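Local coordinates for protein cytochrome P450 RhF (Acinetobacter radioresistens, PDB 6RO8) that probably inserts an oxygen atom into organic substrates at a thiolate-bound heme, this chain being the heme domain of a longer P450 that also carries flavin and iron-sulfur modules, at residues Phe49-Ile55 against Val66-Asp71; Trp240-Met244 against Met263-Ile267; Glu146-Lys150 against Ile393-Glu397; His140-Val144 against Met174-Phe179. All coordinates share one frame; numbering follows the deposited sequence.

Interaction 1. Residues Phe49-Ile55 against Val66-Asp71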
loop_
_atom_site.group_PDB
_atom_site.type_symbol
_atom_site.label_atom_id
_atom_site.label_comp_id
_atom_site.label_asym_id
_atom_site.label_seq_id
_atom_site.Cartn_x
_atom_site.Cartn_y
_atom_site.Cartn_z
ATOM N N PHE A 49 -18.378 13.501 -6.885
ATOM C CA PHE A 49 -17.376 14.555 -6.759
ATOM C C PHE A 49 -16.476 14.625 -7.989
ATOM O O PHE A 49 -16.139 15.724 -8.445
ATOM C CB PHE A 49 -16.559 14.350 -5.485
ATOM C CG PHE A 49 -17.354 14.537 -4.223
ATOM C CD1 PHE A 49 -17.560 15.808 -3.701
ATOM C CD2 PHE A 49 -17.906 13.445 -3.565
ATOM C CE1 PHE A 49 -18.291 15.985 -2.535
ATOM C CE2 PHE A 49 -18.644 13.616 -2.391
ATOM C CZ PHE A 49 -18.839 14.886 -1.878
ATOM N N ARG A 50 -16.069 13.471 -8.541
ATOM C CA ARG A 50 -15.382 13.505 -9.827
ATOM C C ARG A 50 -16.189 14.300 -10.839
ATOM O O ARG A 50 -15.628 15.067 -11.630
ATOM C CB ARG A 50 -15.111 12.088 -10.359
ATOM C CG ARG A 50 -14.088 11.317 -9.558
ATOM C CD ARG A 50 -13.488 10.131 -10.320
ATOM N NE ARG A 50 -14.440 9.060 -10.623
ATOM C CZ ARG A 50 -14.903 8.189 -9.736
ATOM N NH1 ARG A 50 -14.528 8.277 -8.474
ATOM N NH2 ARG A 50 -15.749 7.232 -10.111
ATOM N N ALA A 51 -17.509 14.174 -10.781
ATOM C CA ALA A 51 -18.375 14.795 -11.771
ATOM C C ALA A 51 -18.512 16.301 -11.562
ATOM O O ALA A 51 -18.317 17.075 -12.506
ATOM C CB ALA A 51 -19.750 14.133 -11.745
ATOM N N GLN A 52 -18.846 16.742 -10.338
ATOM C CA GLN A 52 -19.262 18.126 -10.118
ATOM C C GLN A 52 -18.534 18.865 -8.996
ATOM O O GLN A 52 -18.888 20.016 -8.718
ATOM C CB GLN A 52 -20.780 18.196 -9.842
ATOM C CG GLN A 52 -21.653 17.359 -10.782
ATOM C CD GLN A 52 -21.881 18.030 -12.134
ATOM O OE1 GLN A 52 -21.577 19.209 -12.312
ATOM N NE2 GLN A 52 -22.394 17.269 -13.099
ATOM N N LEU A 53 -17.534 18.257 -8.347
ATOM C CA LEU A 53 -16.840 18.925 -7.244
ATOM C C LEU A 53 -15.487 18.255 -7.017
ATOM O O LEU A 53 -15.209 17.744 -5.923
ATOM C CB LEU A 53 -17.701 18.904 -5.972
ATOM C CG LEU A 53 -17.249 19.735 -4.752
ATOM C CD1 LEU A 53 -16.922 21.138 -5.141
ATOM C CD2 LEU A 53 -18.265 19.705 -3.614
ATOM N N PRO A 54 -14.614 18.284 -8.027
ATOM C CA PRO A 54 -13.470 17.349 -8.061
ATOM C C PRO A 54 -12.473 17.540 -6.942
ATOM O O PRO A 54 -11.854 16.565 -6.498
ATOM C CB PRO A 54 -12.835 17.630 -9.430
ATOM C CG PRO A 54 -13.888 18.335 -10.204
ATOM C CD PRO A 54 -14.674 19.130 -9.225
ATOM N N ILE A 55 -12.283 18.766 -6.489
ATOM C CA ILE A 55 -11.412 19.068 -5.366
ATOM C C ILE A 55 -12.240 19.794 -4.323
ATOM O O ILE A 55 -12.894 20.797 -4.629
ATOM C CB ILE A 55 -10.205 19.922 -5.785
ATOM C CG1 ILE A 55 -9.358 19.163 -6.818
ATOM C CG2 ILE A 55 -9.414 20.322 -4.551
ATOM C CD1 ILE A 55 -8.426 20.031 -7.635
ATOM N N VAL A 66 -8.836 15.135 -3.343
ATOM C CA VAL A 66 -8.515 15.289 -4.759
ATOM C C VAL A 66 -8.959 14.006 -5.453
ATOM O O VAL A 66 -8.441 12.924 -5.154
ATOM C CB VAL A 66 -7.020 15.562 -4.948
ATOM C CG1 VAL A 66 -6.700 15.820 -6.378
ATOM C CG2 VAL A 66 -6.613 16.745 -4.081
ATOM N N THR A 67 -9.937 14.121 -6.357
ATOM C CA THR A 67 -10.668 12.970 -6.874
ATOM C C THR A 67 -10.363 12.620 -8.321
ATOM O O THR A 67 -10.629 11.484 -8.720
ATOM C CB THR A 67 -12.182 13.193 -6.747
ATOM O OG1 THR A 67 -12.588 14.238 -7.637
ATOM C CG2 THR A 67 -12.572 13.539 -5.293
ATOM N N ARG A 68 -9.797 13.537 -9.106
ATOM C CA ARG A 68 -9.632 13.353 -10.543
ATOM C C ARG A 68 -8.226 12.910 -10.925
ATOM O O ARG A 68 -7.249 13.225 -10.243
ATOM C CB ARG A 68 -9.961 14.642 -11.285
ATOM C CG ARG A 68 -11.444 14.869 -11.410
ATOM C CD ARG A 68 -11.728 15.983 -12.357
ATOM N NE ARG A 68 -13.154 16.050 -12.607
ATOM C CZ ARG A 68 -13.738 17.018 -13.294
ATOM N NH1 ARG A 68 -13.002 18.000 -13.789
ATOM N NH2 ARG A 68 -15.052 17.010 -13.469
ATOM N N TYR A 69 -8.137 12.228 -12.075
ATOM C CA TYR A 69 -6.871 11.644 -12.512
ATOM C C TYR A 69 -5.817 12.718 -12.780
ATOM O O TYR A 69 -4.682 12.622 -12.298
ATOM C CB TYR A 69 -7.090 10.768 -13.750
ATOM C CG TYR A 69 -5.805 10.144 -14.271
ATOM C CD1 TYR A 69 -5.367 8.911 -13.806
ATOM C CD2 TYR A 69 -5.014 10.807 -15.202
ATOM C CE1 TYR A 69 -4.201 8.359 -14.259
ATOM C CE2 TYR A 69 -3.837 10.260 -15.656
ATOM C CZ TYR A 69 -3.442 9.032 -15.191
ATOM O OH TYR A 69 -2.264 8.481 -15.650
ATOM N N GLU A 70 -6.168 13.754 -13.545
ATOM C CA GLU A 70 -5.167 14.762 -13.884
ATOM C C GLU A 70 -4.697 15.538 -12.652
ATOM O O GLU A 70 -3.500 15.813 -12.515
ATOM C CB GLU A 70 -5.709 15.713 -14.947
ATOM C CG GLU A 70 -5.748 15.145 -16.361
ATOM C CD GLU A 70 -4.399 14.608 -16.856
ATOM O OE1 GLU A 70 -3.337 15.062 -16.370
ATOM O OE2 GLU A 70 -4.402 13.727 -17.746
ATOM N N ASP A 71 -5.611 15.891 -11.739
ATOM C CA ASP A 71 -5.205 16.606 -10.529
ATOM C C ASP A 71 -4.253 15.763 -9.689
ATOM O O ASP A 71 -3.193 16.245 -9.263
ATOM C CB ASP A 71 -6.417 16.993 -9.676
ATOM C CG ASP A 71 -7.413 17.876 -10.400
ATOM O OD1 ASP A 71 -6.992 18.707 -11.235
ATOM O OD2 ASP A 71 -8.628 17.737 -10.111
#

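Interaction 2. Residues Trp240-Met244 against Met263-Ile267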
loop_
_atom_site.group_PDB
_atom_site.type_symbol
_atom_site.label_atom_id
_atom_site.label_comp_id
_atom_site.label_asym_id
_atom_site.label_seq_id
_atom_site.Cartn_x
_atom_site.Cartn_y
_atom_site.Cartn_z
ATOM N N TRP A 240 18.349 -5.928 1.112
ATOM C CA TRP A 240 18.276 -4.485 0.901
ATOM C C TRP A 240 18.671 -3.697 2.152
ATOM O O TRP A 240 19.327 -2.650 2.051
ATOM C CB TRP A 240 16.878 -4.098 0.465
ATOM C CG TRP A 240 16.835 -2.754 -0.129
ATOM C CD1 TRP A 240 17.833 -2.120 -0.814
ATOM C CD2 TRP A 240 15.728 -1.866 -0.109
ATOM N NE1 TRP A 240 17.406 -0.880 -1.228
ATOM C CE2 TRP A 240 16.116 -0.701 -0.802
ATOM C CE3 TRP A 240 14.438 -1.940 0.427
ATOM C CZ2 TRP A 240 15.254 0.379 -0.974
ATOM C CZ3 TRP A 240 13.594 -0.866 0.273
ATOM C CH2 TRP A 240 13.995 0.274 -0.430
ATOM N N MET A 241 18.298 -4.181 3.341
ATOM C CA MET A 241 18.661 -3.447 4.550
ATOM C C MET A 241 20.173 -3.460 4.767
ATOM O O MET A 241 20.754 -2.458 5.202
ATOM C CB MET A 241 17.920 -4.017 5.759
ATOM C CG MET A 241 16.452 -3.623 5.836
ATOM S SD MET A 241 16.215 -1.838 5.676
ATOM C CE MET A 241 17.318 -1.208 6.949
ATOM N N TYR A 242 20.834 -4.579 4.444
ATOM C CA TYR A 242 22.295 -4.607 4.478
ATOM C C TYR A 242 22.898 -3.612 3.498
ATOM O O TYR A 242 23.970 -3.054 3.762
ATOM C CB TYR A 242 22.813 -6.006 4.164
ATOM C CG TYR A 242 22.598 -6.975 5.291
ATOM C CD1 TYR A 242 23.297 -6.850 6.499
ATOM C CD2 TYR A 242 21.693 -8.017 5.156
ATOM C CE1 TYR A 242 23.091 -7.745 7.543
ATOM C CE2 TYR A 242 21.478 -8.913 6.190
ATOM C CZ TYR A 242 22.178 -8.776 7.379
ATOM O OH TYR A 242 21.939 -9.677 8.386
ATOM N N ASP A 243 22.237 -3.377 2.364
ATOM C CA ASP A 243 22.722 -2.349 1.452
ATOM C C ASP A 243 22.684 -0.979 2.116
ATOM O O ASP A 243 23.672 -0.235 2.091
ATOM C CB ASP A 243 21.904 -2.351 0.165
ATOM C CG ASP A 243 22.027 -3.645 -0.597
ATOM O OD1 ASP A 243 23.067 -4.323 -0.473
ATOM O OD2 ASP A 243 21.069 -3.992 -1.318
ATOM N N MET A 244 21.550 -0.634 2.731
ATOM C CA MET A 244 21.453 0.658 3.399
ATOM C C MET A 244 22.514 0.787 4.488
ATOM O O MET A 244 23.241 1.787 4.545
ATOM C CB MET A 244 20.055 0.861 3.993
ATOM C CG MET A 244 18.911 0.269 3.214
ATOM S SD MET A 244 17.336 0.984 3.724
ATOM C CE MET A 244 16.180 0.129 2.659
ATOM N N MET A 263 13.492 3.513 8.474
ATOM C CA MET A 263 13.191 2.693 7.306
ATOM C C MET A 263 12.996 1.234 7.698
ATOM O O MET A 263 12.104 0.562 7.176
ATOM C CB MET A 263 14.288 2.840 6.245
ATOM C CG MET A 263 13.987 2.134 4.908
ATOM S SD MET A 263 12.486 2.752 4.104
ATOM C CE MET A 263 13.014 2.906 2.409
ATOM N N MET A 264 13.810 0.731 8.627
ATOM C CA MET A 264 13.627 -0.636 9.105
ATOM C C MET A 264 12.161 -0.895 9.424
ATOM O O MET A 264 11.540 -1.803 8.863
ATOM C CB MET A 264 14.490 -0.891 10.345
ATOM C CG MET A 264 15.805 -1.600 10.076
ATOM S SD MET A 264 15.651 -3.214 9.272
ATOM C CE MET A 264 14.877 -4.139 10.573
ATOM N N MET A 265 11.577 -0.073 10.304
ATOM C CA MET A 265 10.204 -0.315 10.734
ATOM C C MET A 265 9.207 -0.064 9.620
ATOM O O MET A 265 8.286 -0.864 9.419
ATOM C CB MET A 265 9.850 0.550 11.938
ATOM C CG MET A 265 8.751 -0.067 12.762
ATOM S SD MET A 265 8.088 1.041 14.032
ATOM C CE MET A 265 7.975 2.564 13.142
ATOM N N ALA A 266 9.371 1.032 8.889
ATOM C CA ALA A 266 8.424 1.335 7.828
ATOM C C ALA A 266 8.487 0.281 6.721
ATOM O O ALA A 266 7.454 -0.239 6.273
ATOM C CB ALA A 266 8.701 2.735 7.278
ATOM N N ILE A 267 9.701 -0.082 6.300
ATOM C CA ILE A 267 9.834 -0.989 5.165
ATOM C C ILE A 267 9.390 -2.403 5.540
ATOM O O ILE A 267 8.952 -3.170 4.671
ATOM C CB ILE A 267 11.271 -0.951 4.593
ATOM C CG1 ILE A 267 11.233 -1.257 3.094
ATOM C CG2 ILE A 267 12.200 -1.920 5.328
ATOM C CD1 ILE A 267 10.216 -0.417 2.333
#

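Interaction 3. Residues Glu146-Lys150 against Ile393-Glu397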
loop_
_atom_site.group_PDB
_atom_site.type_symbol
_atom_site.label_atom_id
_atom_site.label_comp_id
_atom_site.label_asym_id
_atom_site.label_seq_id
_atom_site.Cartn_x
_atom_site.Cartn_y
_atom_site.Cartn_z
ATOM N N GLU A 146 8.664 -21.096 -5.698
ATOM C CA GLU A 146 8.762 -22.255 -4.815
ATOM C C GLU A 146 7.760 -22.150 -3.675
ATOM O O GLU A 146 7.095 -23.133 -3.327
ATOM C CB GLU A 146 10.180 -22.386 -4.261
ATOM C CG GLU A 146 11.216 -22.874 -5.252
ATOM C CD GLU A 146 11.038 -24.336 -5.629
ATOM O OE1 GLU A 146 11.248 -25.219 -4.758
ATOM O OE2 GLU A 146 10.696 -24.604 -6.804
ATOM N N LEU A 147 7.622 -20.956 -3.093
ATOM C CA LEU A 147 6.730 -20.790 -1.954
ATOM C C LEU A 147 5.290 -21.082 -2.346
ATOM O O LEU A 147 4.582 -21.826 -1.655
ATOM C CB LEU A 147 6.857 -19.370 -1.385
ATOM C CG LEU A 147 8.132 -19.060 -0.598
ATOM C CD1 LEU A 147 8.044 -17.681 0.019
ATOM C CD2 LEU A 147 8.351 -20.117 0.473
ATOM N N VAL A 148 4.842 -20.502 -3.459
ATOM C CA VAL A 148 3.453 -20.650 -3.867
ATOM C C VAL A 148 3.161 -22.092 -4.269
ATOM O O VAL A 148 2.058 -22.606 -4.038
ATOM C CB VAL A 148 3.150 -19.659 -5.001
ATOM C CG1 VAL A 148 1.734 -19.813 -5.480
ATOM C CG2 VAL A 148 3.410 -18.236 -4.531
ATOM N N ARG A 149 4.135 -22.771 -4.873
ATOM C CA ARG A 149 3.925 -24.168 -5.230
ATOM C C ARG A 149 3.710 -25.016 -3.981
ATOM O O ARG A 149 2.855 -25.911 -3.961
ATOM C CB ARG A 149 5.112 -24.699 -6.028
ATOM C CG ARG A 149 4.863 -26.092 -6.597
ATOM C CD ARG A 149 6.017 -26.586 -7.449
ATOM N NE ARG A 149 7.165 -26.988 -6.641
ATOM C CZ ARG A 149 8.201 -26.207 -6.356
ATOM N NH1 ARG A 149 8.252 -24.965 -6.827
ATOM N NH2 ARG A 149 9.191 -26.677 -5.607
ATOM N N LYS A 150 4.487 -24.753 -2.923
ATOM C CA LYS A 150 4.391 -25.593 -1.732
ATOM C C LYS A 150 3.169 -25.239 -0.906
ATOM O O LYS A 150 2.525 -26.126 -0.339
ATOM C CB LYS A 150 5.669 -25.479 -0.901
ATOM C CG LYS A 150 6.910 -25.624 -1.743
ATOM C CD LYS A 150 8.205 -25.579 -0.950
ATOM C CE LYS A 150 8.779 -26.962 -0.708
ATOM N NZ LYS A 150 9.707 -26.936 0.456
ATOM N N ILE A 393 2.466 -14.694 -10.070
ATOM C CA ILE A 393 2.713 -16.074 -9.661
ATOM C C ILE A 393 1.519 -16.629 -8.889
ATOM O O ILE A 393 1.073 -17.758 -9.141
ATOM C CB ILE A 393 4.013 -16.181 -8.844
ATOM C CG1 ILE A 393 5.234 -16.000 -9.756
ATOM C CG2 ILE A 393 4.111 -17.536 -8.150
ATOM C CD1 ILE A 393 6.404 -15.286 -9.074
ATOM N N PHE A 394 0.958 -15.842 -7.966
ATOM C CA PHE A 394 -0.249 -16.292 -7.273
ATOM C C PHE A 394 -1.307 -16.722 -8.272
ATOM O O PHE A 394 -1.788 -17.860 -8.239
ATOM C CB PHE A 394 -0.822 -15.198 -6.371
ATOM C CG PHE A 394 -0.094 -15.028 -5.084
ATOM C CD1 PHE A 394 0.260 -16.127 -4.318
ATOM C CD2 PHE A 394 0.239 -13.753 -4.633
ATOM C CE1 PHE A 394 0.935 -15.952 -3.123
ATOM C CE2 PHE A 394 0.911 -13.576 -3.455
ATOM C CZ PHE A 394 1.256 -14.669 -2.694
ATOM N N ILE A 395 -1.647 -15.827 -9.195
ATOM C CA ILE A 395 -2.744 -16.086 -10.118
ATOM C C ILE A 395 -2.390 -17.203 -11.101
ATOM O O ILE A 395 -3.234 -18.052 -11.423
ATOM C CB ILE A 395 -3.121 -14.785 -10.841
ATOM C CG1 ILE A 395 -3.601 -13.751 -9.825
ATOM C CG2 ILE A 395 -4.169 -15.061 -11.906
ATOM C CD1 ILE A 395 -3.597 -12.337 -10.366
ATOM N N GLU A 396 -1.148 -17.218 -11.602
ATOM C CA GLU A 396 -0.733 -18.290 -12.495
ATOM C C GLU A 396 -0.883 -19.637 -11.807
ATOM O O GLU A 396 -1.516 -20.552 -12.347
ATOM C CB GLU A 396 0.711 -18.081 -12.968
ATOM C CG GLU A 396 1.091 -18.883 -14.240
ATOM C CD GLU A 396 1.489 -20.327 -13.933
ATOM O OE1 GLU A 396 1.786 -20.576 -12.746
ATOM O OE2 GLU A 396 1.501 -21.205 -14.858
ATOM N N GLU A 397 -0.326 -19.764 -10.595
ATOM C CA GLU A 397 -0.373 -21.040 -9.886
ATOM C C GLU A 397 -1.813 -21.482 -9.677
ATOM O O GLU A 397 -2.183 -22.617 -10.006
ATOM C CB GLU A 397 0.366 -20.940 -8.549
ATOM C CG GLU A 397 0.602 -22.290 -7.821
ATOM C CD GLU A 397 1.697 -23.136 -8.492
ATOM O OE1 GLU A 397 1.827 -24.349 -8.161
ATOM O OE2 GLU A 397 2.431 -22.588 -9.356
#

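Interaction 4. Residues His140-Val144 against Met174-Phe179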
loop_
_atom_site.group_PDB
_atom_site.type_symbol
_atom_site.label_atom_id
_atom_site.label_comp_id
_atom_site.label_asym_id
_atom_site.label_seq_id
_atom_site.Cartn_x
_atom_site.Cartn_y
_atom_site.Cartn_z
ATOM N N HIS A 140 14.704 -13.639 -6.776
ATOM C CA HIS A 140 13.597 -13.587 -5.833
ATOM C C HIS A 140 12.325 -14.176 -6.440
ATOM O O HIS A 140 11.534 -14.825 -5.736
ATOM C CB HIS A 140 13.394 -12.145 -5.354
ATOM C CG HIS A 140 14.354 -11.738 -4.277
ATOM N ND1 HIS A 140 15.552 -11.108 -4.536
ATOM C CD2 HIS A 140 14.305 -11.916 -2.935
ATOM C CE1 HIS A 140 16.185 -10.887 -3.397
ATOM N NE2 HIS A 140 15.452 -11.372 -2.410
ATOM N N GLN A 141 12.139 -14.000 -7.749
ATOM C CA GLN A 141 10.996 -14.594 -8.432
ATOM C C GLN A 141 10.999 -16.119 -8.299
ATOM O O GLN A 141 9.978 -16.725 -7.953
ATOM C CB GLN A 141 11.008 -14.163 -9.898
ATOM C CG GLN A 141 9.740 -14.446 -10.660
ATOM C CD GLN A 141 9.828 -13.977 -12.090
ATOM O OE1 GLN A 141 10.901 -13.977 -12.686
ATOM N NE2 GLN A 141 8.698 -13.560 -12.647
ATOM N N HIS A 142 12.145 -16.757 -8.564
ATOM C CA HIS A 142 12.277 -18.191 -8.324
ATOM C C HIS A 142 11.801 -18.543 -6.927
ATOM O O HIS A 142 11.097 -19.540 -6.725
ATOM C CB HIS A 142 13.734 -18.635 -8.505
ATOM C CG HIS A 142 13.964 -20.101 -8.256
ATOM N ND1 HIS A 142 12.939 -21.026 -8.202
ATOM C CD2 HIS A 142 15.105 -20.799 -8.047
ATOM C CE1 HIS A 142 13.439 -22.227 -7.972
ATOM N NE2 HIS A 142 14.752 -22.117 -7.874
ATOM N N PHE A 143 12.184 -17.721 -5.945
ATOM C CA PHE A 143 11.860 -18.008 -4.552
ATOM C C PHE A 143 10.363 -17.903 -4.310
ATOM O O PHE A 143 9.774 -18.759 -3.634
ATOM C CB PHE A 143 12.646 -17.046 -3.662
ATOM C CG PHE A 143 12.350 -17.159 -2.206
ATOM C CD1 PHE A 143 12.827 -18.212 -1.466
ATOM C CD2 PHE A 143 11.631 -16.172 -1.561
ATOM C CE1 PHE A 143 12.565 -18.289 -0.109
ATOM C CE2 PHE A 143 11.370 -16.248 -0.209
ATOM C CZ PHE A 143 11.828 -17.302 0.514
ATOM N N VAL A 144 9.731 -16.861 -4.863
ATOM C CA VAL A 144 8.281 -16.741 -4.794
ATOM C C VAL A 144 7.617 -17.978 -5.381
ATOM O O VAL A 144 6.665 -18.519 -4.806
ATOM C CB VAL A 144 7.807 -15.455 -5.503
ATOM C CG1 VAL A 144 6.320 -15.287 -5.327
ATOM C CG2 VAL A 144 8.508 -14.231 -4.924
ATOM N N MET A 174 7.152 -13.414 3.903
ATOM C CA MET A 174 8.402 -14.154 3.785
ATOM C C MET A 174 9.290 -13.593 2.682
ATOM O O MET A 174 10.503 -13.436 2.865
ATOM C CB MET A 174 8.109 -15.618 3.511
ATOM C CG MET A 174 7.977 -16.450 4.732
ATOM S SD MET A 174 7.387 -18.027 4.141
ATOM C CE MET A 174 5.616 -17.807 4.295
ATOM N N VAL A 175 8.710 -13.318 1.518
ATOM C CA VAL A 175 9.474 -12.726 0.427
ATOM C C VAL A 175 10.131 -11.427 0.897
ATOM O O VAL A 175 11.341 -11.209 0.705
ATOM C CB VAL A 175 8.556 -12.520 -0.795
ATOM C CG1 VAL A 175 9.237 -11.705 -1.866
ATOM C CG2 VAL A 175 8.105 -13.894 -1.344
ATOM N N ALA A 176 9.353 -10.578 1.586
ATOM C CA ALA A 176 9.876 -9.301 2.072
ATOM C C ALA A 176 11.079 -9.500 2.989
ATOM O O ALA A 176 12.161 -8.949 2.744
ATOM C CB ALA A 176 8.773 -8.525 2.793
ATOM N N LEU A 177 10.893 -10.260 4.072
ATOM C CA LEU A 177 12.006 -10.588 4.958
ATOM C C LEU A 177 13.222 -11.024 4.161
ATOM O O LEU A 177 14.337 -10.564 4.418
ATOM C CB LEU A 177 11.596 -11.690 5.930
ATOM C CG LEU A 177 10.443 -11.301 6.831
ATOM C CD1 LEU A 177 9.996 -12.517 7.620
ATOM C CD2 LEU A 177 10.926 -10.216 7.727
ATOM N N HIS A 178 13.014 -11.878 3.158
ATOM C CA HIS A 178 14.134 -12.393 2.374
ATOM C C HIS A 178 14.744 -11.316 1.491
ATOM O O HIS A 178 15.969 -11.239 1.369
ATOM C CB HIS A 178 13.680 -13.586 1.538
ATOM C CG HIS A 178 14.809 -14.362 0.949
ATOM N ND1 HIS A 178 15.651 -15.142 1.712
ATOM C CD2 HIS A 178 15.244 -14.473 -0.328
ATOM C CE1 HIS A 178 16.557 -15.701 0.930
ATOM N NE2 HIS A 178 16.330 -15.315 -0.314
ATOM N N PHE A 179 13.913 -10.483 0.868
ATOM C CA PHE A 179 14.436 -9.364 0.096
ATOM C C PHE A 179 15.252 -8.422 0.977
ATOM O O PHE A 179 16.366 -8.030 0.617
ATOM C CB PHE A 179 13.285 -8.622 -0.578
ATOM C CG PHE A 179 13.721 -7.437 -1.387
ATOM C CD1 PHE A 179 14.343 -7.613 -2.625
ATOM C CD2 PHE A 179 13.492 -6.149 -0.926
ATOM C CE1 PHE A 179 14.732 -6.511 -3.383
ATOM C CE2 PHE A 179 13.885 -5.054 -1.668
ATOM C CZ PHE A 179 14.507 -5.231 -2.902
#

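Interaction 1. Residues Phe49-Ile55 against Val66-Asp71
Ile55 and Val66 face each other as an antiparallel, non-hydrogen-bonded pair with their CA atoms 4.8 Å apart; helix 47-52 leads into the pair through Leu53 and Pro54, and helix 69-77 starts shortly after it. Just beyond the pair, Pro54 O takes two donors from one residue: Thr67 N at 3.1 Å, and Thr67 OG1 at 2.7 Å, which lies in the carbonyl plane on a lone pair. A chi1 of 68° sets that hydroxyl between the backbone N and the carbonyl carbon of Thr67, where it can share the same oxygen. Arg68 reaches past with an extended chain and grips a carbonyl in the last turn of helix 47-52 side-on, NE and NH2 both donating to Arg50 O, at 2.8 Å and 2.7 Å. The acceptor lies in the guanidinium plane, while Pro54 CG sits over the centre of one guanidinium face, 3.4 Å from Arg68 CZ; ring and arginine lie alongside each other, pointing the same way. Ile55 and Asp71 come from opposite directions, Ile55 CD1 lying 3.4 Å from Asp71 OD2, while Asp71 OD1 bonds to Ser331. Arg50 carries its own guanidinium to Ala43 O and Ser347. The contact lies at one end of the outer strand pair of the five-stranded mixed sheet, 55-58 outermost and 63-66 next to it, with helix 20-29 against Phe49 and strand 328-330 against Ile55.

Interaction 2. Residues Trp240-Met244 against Met263-Ile267
Met241 and Met264 make the closest approach here, the CE of Met241 lying 3.5 Å from the SD of Met264, with both chains folded back on themselves at chi2 and chi3. The sulfur of Met241 also slides past Ile267, 4.0 Å from its CG2. Next comes Trp240, whose CG stands opposite its backbone N (chi1 -164°) and sends the six-membered ring across the gap. There CZ3 touches Ile267 CG1 at 3.7 Å and CH2 touches Met263 CE at 4.0 Å, both side chains crossing the indole at about a right angle. Met244 comes in from the next turn: its CE is 3.7 Å from Met263 CG and at the same time lies over the centre of the Trp240 ring, so it wedges between its own helix neighbour and the helix opposite. No hydrogen bond joins the two segments, and the grip is one of sulfur, methyl and ring surfaces, all buried.

One shell out, Phe132 meets the indole edge-to-face and Met129 O takes a weak hydrogen bond from Trp240 NE1, contacts consistent with a restrained ring rotation. Met231 and Val227 of helix 207-233 back the Met241-Met264 pair. The segment axes come within 11.6 Å, close to antiparallel at 157°. This is the packing of the P450 H helix on the first half of the long central helix, beside the heme pocket: Trp240 touches the heme, and Ile267 lies about 4 Å from the bound histidine.

Interaction 3. Residues Glu146-Lys150 against Ile393-Glu397
Val148 packs against Ile393, Phe394 and Glu397 of helix 384-401, and can be followed outward atom by atom. Its CB already lies 3.9 Å from Ile393 CG2. There the chain forks. With chi1 at 178°, CG1 stands opposite the backbone N and runs alongside Glu397 in the reverse direction, 3.5 Å from its CB and close to its CG as well. The other branch, CG2, turns toward the turn of the other helix that precedes Glu397 and fits between Ile393 CG2, at 3.8 Å, and the Phe394 ring, whose CE1 is 3.7 Å away; valine and phenylalanine cross at about a right angle.

Glu397 is bent at chi2, which swings its carboxylate past the valine until OE1 rests 3.6 Å from Arg149 CA. No bond joins the two, the charged atoms Arg149 NE and Glu397 OE1 being 6.1 Å apart. The arginine chain turns away at chi3, and NH2 donates to Glu146 OE1 at 2.7 Å, nearly straight and from above the carboxylate plane, in a salt bridge one turn back along its own helix. Glu397 is paired instead with Arg401 and Arg400. Ile171 and Met167 from neighbouring helices press on both Val148 and Phe394. The segment axes come within 9.9 Å, crossing at 38° with both chains running in broadly the same direction: this is the D helix beside the L helix in the P450 four-helix bundle.

Interaction 4. Residues His140-Val144 against Met174-Phe179
Two ring pairs carry most of the contact. Phe143 and His178 stack face to face, centroids 4.5 Å apart and planes tilted by only 22°, with His178 CD2 over the centre of the phenyl ring. His140 and Phe179 make the other pair, T-shaped: the phenyl edge is turned to the imidazole face, centroids 5.4 Å apart and planes at 68°, with Phe179 CD1 over the rim of the histidine ring. Between the pairs, His140 NE2 comes within 3.7 Å of His178 CD2, which links all four rings into one aromatic cluster.

Aliphatic contacts flank the rings. Val144 CG2 meets Val175 CG2 at 3.6 Å, and that same methyl of Val175 reaches Phe143 CE2.

Polar bonding across the segments is absent. His140 uses ND1 on Asn136 O in its own helix, which probably limits the rotation of its ring.

The segment axes pass 10.7 Å apart and nearly antiparallel, at 152°. In the P450 fold these are the D and E helices, an antiparallel pair of the four-helix bundle; Phe179, at the end of the second helix, touches the heme.

How the interactions relate
Interactions 3 and 4 both use helix 134-155 and meet directly, Ile393 packing on Val144 and Leu147 on Val175, so that neighbouring turns of one helix hold one partner running broadly the same way and one nearly antiparallel. Interaction 2 joins interaction 4 through the backbone, Trp240 N lying 2.9 Å from Phe179 O in a probable hydrogen bond, and each of those residues reaches the heme. Interaction 1 stands apart, across the chain's centre, in the sheet region. Interactions 1, 2 and 3 are buried, 4 partly exposed. In 1, side chains bond to backbone carbonyls, whereas the helix pairs rely on methionines in 2, a valine among aliphatic and phenyl groups in 3 and rings in 4.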